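Local coordinates for 6-O-methylguanine DNA methyltransferase (Enterococcus faecalis, PDB 2B6C), which is of unknown function but, as a member of the AlkD-like family, probably takes part in repairing alkylated bases in DNA, at residues M23-R37 / K66-L78. Residues are numbered along the deposited sequence; the frame is centred on the assembly and turned at random.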
HETATM    1  N   MSE B  23      14.651  27.699   5.752  1.00 18.27           N
HETATM    2  CA  MSE B  23      13.843  27.529   6.964  1.00 18.39           C
HETATM    3  C   MSE B  23      14.209  28.520   8.017  1.00 19.00           C
HETATM    4  O   MSE B  23      13.920  28.284   9.183  1.00 19.05           O
HETATM    5  CB  MSE B  23      13.988  26.117   7.546  1.00 18.71           C
HETATM    6  CG  MSE B  23      13.681  25.073   6.557  1.00 19.08           C
HETATM    7 SE   MSE B  23      11.835  25.242   5.783  0.85 24.57          SE
HETATM    8  CE  MSE B  23      11.949  23.755   4.594  1.00 18.34           C
ATOM      9  N   LYS B  24      14.828  29.638   7.615  1.00 18.72           N
ATOM     10  CA  LYS B  24      15.167  30.750   8.514  1.00 18.78           C
ATOM     11  C   LYS B  24      16.144  30.375   9.646  1.00 18.13           C
ATOM     12  O   LYS B  24      16.004  30.872  10.777  1.00 17.30           O
ATOM     13  CB  LYS B  24      13.915  31.457   9.097  1.00 19.72           C
ATOM     14  CG  LYS B  24      12.818  31.833   8.095  1.00 22.89           C
ATOM     15  CD  LYS B  24      12.754  33.335   7.908  1.00 29.30           C
ATOM     16  CE  LYS B  24      11.465  33.705   7.217  1.00 32.01           C
ATOM     17  NZ  LYS B  24      10.863  34.986   7.669  1.00 28.88           N
ATOM     18  N   HIS B  25      17.114  29.509   9.337  1.00 16.85           N
ATOM     19  CA  HIS B  25      18.261  29.230  10.228  1.00 17.20           C
ATOM     20  C   HIS B  25      17.884  28.726  11.598  1.00 16.73           C
ATOM     21  O   HIS B  25      18.578  29.016  12.572  1.00 19.28           O
ATOM     22  CB  HIS B  25      19.139  30.488  10.427  1.00 17.05           C
ATOM     23  CG  HIS B  25      19.686  31.037   9.157  1.00 19.12           C
ATOM     24  ND1 HIS B  25      20.717  30.431   8.466  1.00 19.95           N
ATOM     25  CD2 HIS B  25      19.326  32.124   8.437  1.00 18.93           C
ATOM     26  CE1 HIS B  25      20.985  31.142   7.385  1.00 21.16           C
ATOM     27  NE2 HIS B  25      20.155  32.174   7.346  1.00 22.64           N
ATOM     28  N   GLN B  26      16.815  27.967  11.704  1.00 15.80           N
ATOM     29  CA  GLN B  26      16.429  27.480  13.021  1.00 15.45           C
ATOM     30  C   GLN B  26      16.575  25.962  13.166  1.00 14.50           C
ATOM     31  O   GLN B  26      16.302  25.440  14.216  1.00 14.24           O
ATOM     32  CB  GLN B  26      15.003  27.908  13.334  1.00 15.00           C
ATOM     33  CG  GLN B  26      13.985  27.353  12.369  1.00 16.17           C
ATOM     34  CD  GLN B  26      12.647  28.022  12.568  1.00 19.54           C
ATOM     35  OE1 GLN B  26      12.116  28.082  13.693  1.00 19.12           O
ATOM     36  NE2 GLN B  26      12.093  28.527  11.490  1.00 16.50           N
ATOM     37  N   PHE B  27      16.995  25.286  12.098  1.00 13.45           N
ATOM     38  CA  PHE B  27      17.286  23.861  12.132  1.00 13.34           C
ATOM     39  C   PHE B  27      18.678  23.663  11.637  1.00 13.88           C
ATOM     40  O   PHE B  27      19.165  24.445  10.807  1.00 14.97           O
ATOM     41  CB  PHE B  27      16.333  23.057  11.233  1.00 12.51           C
ATOM     42  CG  PHE B  27      14.888  23.199  11.613  1.00 12.99           C
ATOM     43  CD1 PHE B  27      14.033  23.982  10.841  1.00 11.53           C
ATOM     44  CD2 PHE B  27      14.380  22.538  12.748  1.00 12.22           C
ATOM     45  CE1 PHE B  27      12.667  24.142  11.198  1.00 11.33           C
ATOM     46  CE2 PHE B  27      13.032  22.702  13.131  1.00 11.54           C
ATOM     47  CZ  PHE B  27      12.176  23.527  12.353  1.00 11.83           C
ATOM     48  N   VAL B  28      19.305  22.583  12.102  1.00 14.79           N
ATOM     49  CA  VAL B  28      20.556  22.099  11.526  1.00 14.31           C
ATOM     50  C   VAL B  28      20.184  21.141  10.362  1.00 14.74           C
ATOM     51  O   VAL B  28      19.318  20.260  10.523  1.00 14.70           O
ATOM     52  CB  VAL B  28      21.476  21.445  12.624  1.00 15.33           C
ATOM     53  CG1 VAL B  28      22.839  20.950  12.051  1.00 14.71           C
ATOM     54  CG2 VAL B  28      21.734  22.436  13.744  1.00 15.12           C
ATOM     55  N   PHE B  29      20.818  21.320   9.198  1.00 13.67           N
ATOM     56  CA  PHE B  29      20.624  20.414   8.070  1.00 14.20           C
ATOM     57  C   PHE B  29      21.869  19.595   7.774  1.00 14.54           C
ATOM     58  O   PHE B  29      23.006  20.057   8.023  1.00 13.99           O
ATOM     59  CB  PHE B  29      20.218  21.190   6.799  1.00 12.78           C
ATOM     60  CG  PHE B  29      18.743  21.498   6.733  1.00 14.41           C
ATOM     61  CD1 PHE B  29      18.221  22.595   7.413  1.00 14.34           C
ATOM     62  CD2 PHE B  29      17.874  20.665   6.021  1.00 14.70           C
ATOM     63  CE1 PHE B  29      16.803  22.872   7.375  1.00 14.35           C
ATOM     64  CE2 PHE B  29      16.489  20.926   5.965  1.00 11.80           C
ATOM     65  CZ  PHE B  29      15.967  22.045   6.626  1.00 12.18           C
ATOM     66  N   ALA B  30      21.668  18.406   7.212  1.00 14.03           N
ATOM     67  CA  ALA B  30      22.799  17.628   6.722  1.00 15.31           C
ATOM     68  C   ALA B  30      23.143  18.127   5.311  1.00 15.52           C
ATOM     69  O   ALA B  30      24.281  18.077   4.905  1.00 15.23           O
ATOM     70  CB  ALA B  30      22.485  16.130   6.717  1.00 15.03           C
ATOM     71  N   GLY B  31      22.139  18.609   4.582  1.00 16.13           N
ATOM     72  CA  GLY B  31      22.320  19.040   3.210  1.00 17.04           C
ATOM     73  C   GLY B  31      21.935  17.981   2.197  1.00 18.30           C
ATOM     74  O   GLY B  31      22.628  17.799   1.199  1.00 17.70           O
ATOM     75  N   ILE B  32      20.811  17.309   2.458  1.00 18.54           N
ATOM     76  CA  ILE B  32      20.287  16.257   1.591  1.00 19.16           C
ATOM     77  C   ILE B  32      18.918  16.637   1.047  1.00 18.85           C
ATOM     78  O   ILE B  32      17.912  16.459   1.744  1.00 18.33           O
ATOM     79  CB  ILE B  32      20.100  14.916   2.360  1.00 19.34           C
ATOM     80  CG1 ILE B  32      21.317  14.591   3.236  1.00 18.70           C
ATOM     81  CG2 ILE B  32      19.805  13.767   1.359  1.00 20.27           C
ATOM     82  CD1 ILE B  32      22.597  14.290   2.457  1.00 20.85           C
ATOM     83  N   PRO B  33      18.858  17.109  -0.206  1.00 18.80           N
ATOM     84  CA  PRO B  33      17.545  17.452  -0.765  1.00 20.08           C
ATOM     85  C   PRO B  33      16.607  16.228  -0.832  1.00 20.08           C
ATOM     86  O   PRO B  33      17.076  15.087  -0.826  1.00 19.93           O
ATOM     87  CB  PRO B  33      17.887  18.004  -2.161  1.00 20.44           C
ATOM     88  CG  PRO B  33      19.400  18.462  -2.015  1.00 20.24           C
ATOM     89  CD  PRO B  33      19.953  17.361  -1.160  1.00 19.66           C
ATOM     90  N   ALA B  34      15.304  16.496  -0.866  1.00 21.27           N
ATOM     91  CA  ALA B  34      14.248  15.479  -0.800  1.00 22.01           C
ATOM     92  C   ALA B  34      14.422  14.321  -1.791  1.00 23.67           C
ATOM     93  O   ALA B  34      14.427  13.173  -1.349  1.00 24.29           O
ATOM     94  CB  ALA B  34      12.877  16.097  -0.934  1.00 21.96           C
ATOM     95  N   PRO B  35      14.608  14.608  -3.113  1.00 24.25           N
ATOM     96  CA  PRO B  35      14.745  13.460  -4.026  1.00 24.27           C
ATOM     97  C   PRO B  35      15.922  12.576  -3.663  1.00 23.62           C
ATOM     98  O   PRO B  35      15.792  11.363  -3.694  1.00 24.85           O
ATOM     99  CB  PRO B  35      14.913  14.108  -5.414  1.00 24.57           C
ATOM    100  CG  PRO B  35      14.332  15.500  -5.258  1.00 25.03           C
ATOM    101  CD  PRO B  35      14.661  15.890  -3.840  1.00 24.25           C
ATOM    102  N   GLU B  36      17.043  13.166  -3.266  1.00 23.34           N
ATOM    103  CA  GLU B  36      18.182  12.381  -2.832  0.50 22.74           C
ATOM    104  C   GLU B  36      17.882  11.636  -1.530  1.00 22.55           C
ATOM    105  O   GLU B  36      18.224  10.464  -1.398  1.00 22.84           O
ATOM    106  CB  GLU B  36      19.412  13.268  -2.728  0.50 23.09           C
ATOM    107  CG  GLU B  36      19.938  13.673  -4.100  0.50 23.96           C
ATOM    108  CD  GLU B  36      19.959  15.166  -4.308  0.50 24.22           C
ATOM    109  OE1 GLU B  36      21.071  15.747  -4.344  0.50 23.34           O
ATOM    110  OE2 GLU B  36      18.852  15.749  -4.431  0.50 24.51           O
ATOM    111  N   ARG B  37      17.195  12.300  -0.590  1.00 22.09           N
ATOM    112  CA  ARG B  37      16.855  11.694   0.709  1.00 20.79           C
ATOM    113  C   ARG B  37      15.962  10.470   0.526  1.00 20.42           C
ATOM    114  O   ARG B  37      16.138   9.467   1.207  1.00 19.61           O
ATOM    115  CB  ARG B  37      16.182  12.717   1.639  1.00 20.41           C
ATOM    116  CG  ARG B  37      16.029  12.245   3.095  1.00 18.97           C
ATOM    117  CD  ARG B  37      14.929  13.044   3.846  1.00 19.19           C
ATOM    118  NE  ARG B  37      13.566  12.614   3.465  1.00 16.74           N
ATOM    119  CZ  ARG B  37      12.653  13.381   2.864  1.00 13.22           C
ATOM    120  NH1 ARG B  37      11.459  12.884   2.594  1.00 12.39           N
ATOM    121  NH2 ARG B  37      12.904  14.650   2.555  1.00 15.02           N
ATOM    122  N   LYS B  66      17.063  12.859  16.318  1.00 14.80           N
ATOM    123  CA  LYS B  66      18.372  13.160  15.743  1.00 15.33           C
ATOM    124  C   LYS B  66      18.445  14.654  15.382  1.00 15.03           C
ATOM    125  O   LYS B  66      17.421  15.291  15.169  1.00 13.37           O
ATOM    126  CB  LYS B  66      18.659  12.255  14.525  1.00 15.61           C
ATOM    127  CG  LYS B  66      18.980  10.803  14.910  1.00 14.54           C
ATOM    128  CD  LYS B  66      19.208   9.816  13.741  1.00 18.32           C
ATOM    129  CE  LYS B  66      20.587   9.993  13.064  1.00 23.60           C
ATOM    130  NZ  LYS B  66      21.835   9.775  13.941  1.00 26.14           N
ATOM    131  N   THR B  67      19.666  15.182  15.269  1.00 14.96           N
ATOM    132  CA  THR B  67      19.900  16.603  15.150  1.00 14.74           C
ATOM    133  C   THR B  67      19.449  17.211  13.851  1.00 15.05           C
ATOM    134  O   THR B  67      18.746  18.220  13.844  1.00 15.53           O
ATOM    135  CB  THR B  67      21.404  16.911  15.366  1.00 14.63           C
ATOM    136  OG1 THR B  67      21.705  16.646  16.730  1.00 14.46           O
ATOM    137  CG2 THR B  67      21.717  18.400  15.064  1.00 14.07           C
ATOM    138  N   GLU B  68      19.888  16.610  12.753  1.00 15.27           N
ATOM    139  CA  GLU B  68      19.645  17.174  11.448  0.60 15.12           C
ATOM    140  C   GLU B  68      18.192  17.013  11.040  1.00 15.03           C
ATOM    141  O   GLU B  68      17.555  15.968  11.309  1.00 15.48           O
ATOM    142  CB  GLU B  68      20.594  16.543  10.440  0.60 14.41           C
ATOM    143  CG  GLU B  68      22.033  16.719  10.824  0.60 14.64           C
ATOM    144  CD  GLU B  68      22.610  15.686  11.854  0.60 15.40           C
ATOM    145  OE1 GLU B  68      21.920  14.858  12.517  0.60 11.97           O
ATOM    146  OE2 GLU B  68      23.824  15.761  12.023  0.60 19.28           O
ATOM    147  N   ARG B  69      17.691  18.049  10.388  1.00 14.88           N
ATOM    148  CA  ARG B  69      16.289  18.164   9.992  1.00 14.47           C
ATOM    149  C   ARG B  69      15.831  16.983   9.094  1.00 14.08           C
ATOM    150  O   ARG B  69      14.736  16.500   9.227  1.00 14.50           O
ATOM    151  CB  ARG B  69      16.115  19.507   9.274  1.00 13.84           C
ATOM    152  CG  ARG B  69      14.681  19.952   9.041  1.00 14.14           C
ATOM    153  CD  ARG B  69      13.787  19.662  10.229  1.00 14.40           C
ATOM    154  NE  ARG B  69      12.519  20.405  10.170  1.00 12.82           N
ATOM    155  CZ  ARG B  69      11.592  20.387  11.125  1.00 11.61           C
ATOM    156  NH1 ARG B  69      11.789  19.649  12.213  1.00 11.18           N
ATOM    157  NH2 ARG B  69      10.469  21.108  10.987  1.00 11.33           N
ATOM    158  N   GLU B  70      16.691  16.523   8.195  1.00 14.31           N
ATOM    159  CA  GLU B  70      16.307  15.426   7.275  1.00 14.67           C
ATOM    160  C   GLU B  70      15.912  14.117   8.021  1.00 13.97           C
ATOM    161  O   GLU B  70      15.142  13.316   7.508  1.00 14.43           O
ATOM    162  CB  GLU B  70      17.409  15.199   6.241  1.00 14.04           C
ATOM    163  CG  GLU B  70      17.694  16.431   5.373  1.00 13.97           C
ATOM    164  CD  GLU B  70      18.889  17.235   5.853  1.00 12.12           C
ATOM    165  OE1 GLU B  70      19.136  17.331   7.075  1.00 13.18           O
ATOM    166  OE2 GLU B  70      19.603  17.788   5.001  1.00 14.30           O
ATOM    167  N   TYR B  71      16.420  13.930   9.235  1.00 13.85           N
ATOM    168  CA  TYR B  71      16.011  12.806  10.071  1.00 14.61           C
ATOM    169  C   TYR B  71      14.584  12.910  10.577  1.00 14.83           C
ATOM    170  O   TYR B  71      13.941  11.876  10.780  1.00 13.76           O
ATOM    171  CB  TYR B  71      16.973  12.616  11.226  1.00 14.67           C
ATOM    172  CG  TYR B  71      18.355  12.199  10.741  1.00 17.35           C
ATOM    173  CD1 TYR B  71      18.556  10.960  10.081  1.00 16.80           C
ATOM    174  CD2 TYR B  71      19.455  13.024  10.940  1.00 16.27           C
ATOM    175  CE1 TYR B  71      19.821  10.569   9.655  1.00 13.67           C
ATOM    176  CE2 TYR B  71      20.722  12.653  10.487  1.00 14.16           C
ATOM    177  CZ  TYR B  71      20.896  11.427   9.852  1.00 16.87           C
ATOM    178  OH  TYR B  71      22.163  11.087   9.425  1.00 18.02           O
ATOM    179  N   GLN B  72      14.074  14.137  10.767  1.00 14.38           N
ATOM    180  CA  GLN B  72      12.623  14.292  11.079  1.00 14.71           C
ATOM    181  C   GLN B  72      11.809  13.913   9.860  1.00 14.59           C
ATOM    182  O   GLN B  72      10.740  13.306   9.996  1.00 14.77           O
ATOM    183  CB  GLN B  72      12.223  15.701  11.551  1.00 14.64           C
ATOM    184  CG  GLN B  72      12.630  16.055  12.959  1.00 13.01           C
ATOM    185  CD  GLN B  72      14.036  16.576  13.049  1.00 11.64           C
ATOM    186  OE1 GLN B  72      14.960  15.840  13.429  1.00 14.23           O
ATOM    187  NE2 GLN B  72      14.217  17.847  12.736  1.00  8.99           N
ATOM    188  N   TYR B  73      12.334  14.222   8.669  1.00 14.35           N
ATOM    189  CA  TYR B  73      11.639  13.885   7.420  1.00 14.31           C
ATOM    190  C   TYR B  73      11.623  12.378   7.238  1.00 14.76           C
ATOM    191  O   TYR B  73      10.619  11.829   6.775  1.00 15.40           O
ATOM    192  CB  TYR B  73      12.295  14.510   6.183  1.00 13.90           C
ATOM    193  CG  TYR B  73      12.411  16.026   6.164  1.00 13.66           C
ATOM    194  CD1 TYR B  73      11.527  16.838   6.897  1.00 10.25           C
ATOM    195  CD2 TYR B  73      13.386  16.657   5.345  1.00 14.32           C
ATOM    196  CE1 TYR B  73      11.633  18.215   6.862  1.00 10.52           C
ATOM    197  CE2 TYR B  73      13.508  18.043   5.305  1.00 13.30           C
ATOM    198  CZ  TYR B  73      12.613  18.823   6.053  1.00 12.69           C
ATOM    199  OH  TYR B  73      12.704  20.195   5.991  1.00 12.44           O
ATOM    200  N   VAL B  74      12.751  11.727   7.589  1.00 14.06           N
ATOM    201  CA  VAL B  74      12.837  10.277   7.653  1.00 13.25           C
ATOM    202  C   VAL B  74      11.832   9.687   8.631  1.00 12.93           C
ATOM    203  O   VAL B  74      11.080   8.786   8.259  1.00 13.58           O
ATOM    204  CB  VAL B  74      14.281   9.734   7.934  1.00 12.58           C
ATOM    205  CG1 VAL B  74      14.239   8.202   8.169  1.00 11.85           C
ATOM    206  CG2 VAL B  74      15.196  10.093   6.788  1.00 12.51           C
ATOM    207  N   ALA B  75      11.781  10.204   9.858  1.00 12.46           N
ATOM    208  CA  ALA B  75      10.767   9.780  10.825  1.00 12.52           C
ATOM    209  C   ALA B  75       9.318   9.820  10.287  1.00 13.04           C
ATOM    210  O   ALA B  75       8.551   8.862  10.456  1.00 12.19           O
ATOM    211  CB  ALA B  75      10.867  10.585  12.131  1.00 11.25           C
ATOM    212  N   ILE B  76       8.945  10.930   9.669  1.00 13.24           N
ATOM    213  CA  ILE B  76       7.561  11.102   9.177  1.00 14.74           C
ATOM    214  C   ILE B  76       7.298  10.168   7.984  1.00 14.50           C
ATOM    215  O   ILE B  76       6.188   9.629   7.842  1.00 15.50           O
ATOM    216  CB  ILE B  76       7.228  12.586   8.841  1.00 14.39           C
ATOM    217  CG1 ILE B  76       7.485  13.443  10.090  1.00 15.14           C
ATOM    218  CG2 ILE B  76       5.747  12.695   8.396  1.00 14.73           C
ATOM    219  CD1 ILE B  76       7.456  14.997   9.922  1.00 14.82           C
ATOM    220  N   ASP B  77       8.326   9.938   7.154  1.00 14.64           N
ATOM    221  CA  ASP B  77       8.222   8.951   6.058  1.00 13.96           C
ATOM    222  C   ASP B  77       8.001   7.540   6.617  1.00 14.31           C
ATOM    223  O   ASP B  77       7.259   6.769   6.048  1.00 12.82           O
ATOM    224  CB  ASP B  77       9.469   8.955   5.141  1.00 14.15           C
ATOM    225  CG  ASP B  77       9.434  10.052   4.093  1.00 14.75           C
ATOM    226  OD1 ASP B  77       8.361  10.687   3.871  1.00 16.09           O
ATOM    227  OD2 ASP B  77      10.502  10.292   3.483  1.00 18.60           O
ATOM    228  N   LEU B  78       8.645   7.211   7.732  1.00 14.00           N
ATOM    229  CA  LEU B  78       8.413   5.910   8.367  1.00 14.78           C
ATOM    230  C   LEU B  78       6.949   5.720   8.782  1.00 15.79           C
ATOM    231  O   LEU B  78       6.362   4.637   8.598  1.00 15.61           O
ATOM    232  CB  LEU B  78       9.324   5.691   9.587  1.00 14.32           C
ATOM    233  CG  LEU B  78      10.787   5.417   9.240  1.00 15.02           C
ATOM    234  CD1 LEU B  78      11.660   5.568  10.487  1.00 11.77           C
ATOM    235  CD2 LEU B  78      10.946   4.004   8.680  1.00 13.42           C
TER
HETATM  236  O   HOH W   1      17.760  21.005  13.867  1.00 16.90           O
HETATM  237  O   HOH W   2      13.260   9.708   3.982  1.00 14.58           O
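The carboxylate of E70 reaches from the first turn of helix 69-81 into the turn 30-32 and gathers its three backbone N-H groups. Its OE1 takes A30 N at 2.8 Å through the syn lone pair, almost straight at 176°, while OE2 is shared by G31 N on the syn side and I32 N on the anti side. Glutamate suits the place: two acceptor oxygens on a chain bent at chi2 (98°) match three successive donors. Glycine, with no side chain to press on the carbonyl of A30, suits the positive phi of G31.

R69 serves two rings with different parts of its chain. Its CB lies 3.6 Å from the centre of the F29 ring in a CH-pi contact; beyond the bend at chi2, its guanidinium lies flat on F27, planes 13° apart, as a cation-pi stack. NH2 makes a salt bridge with D105, NH1 hydrogen-bonds K101 O, and R69 N donates to V28 O at 2.7 Å.

At the other end R37 sits as a knob among E70, Y73, V74 and D77. Its bend at chi3 brings one guanidinium face over Y73 CB, and NH1 forms a salt bridge with D77 OD2 (2.9 Å), while a water joins NE to that same oxygen.

Y73 OH, near the edge of F29, bonds to D105 of helix 104-120. The linker between helices 13-22 and 34-48 packs across the start of helix 69-81, in an all-helical fold consistent with the HEAT-like repeats of AlkD relatives; A16 and M19 of helix 13-22 touch F29.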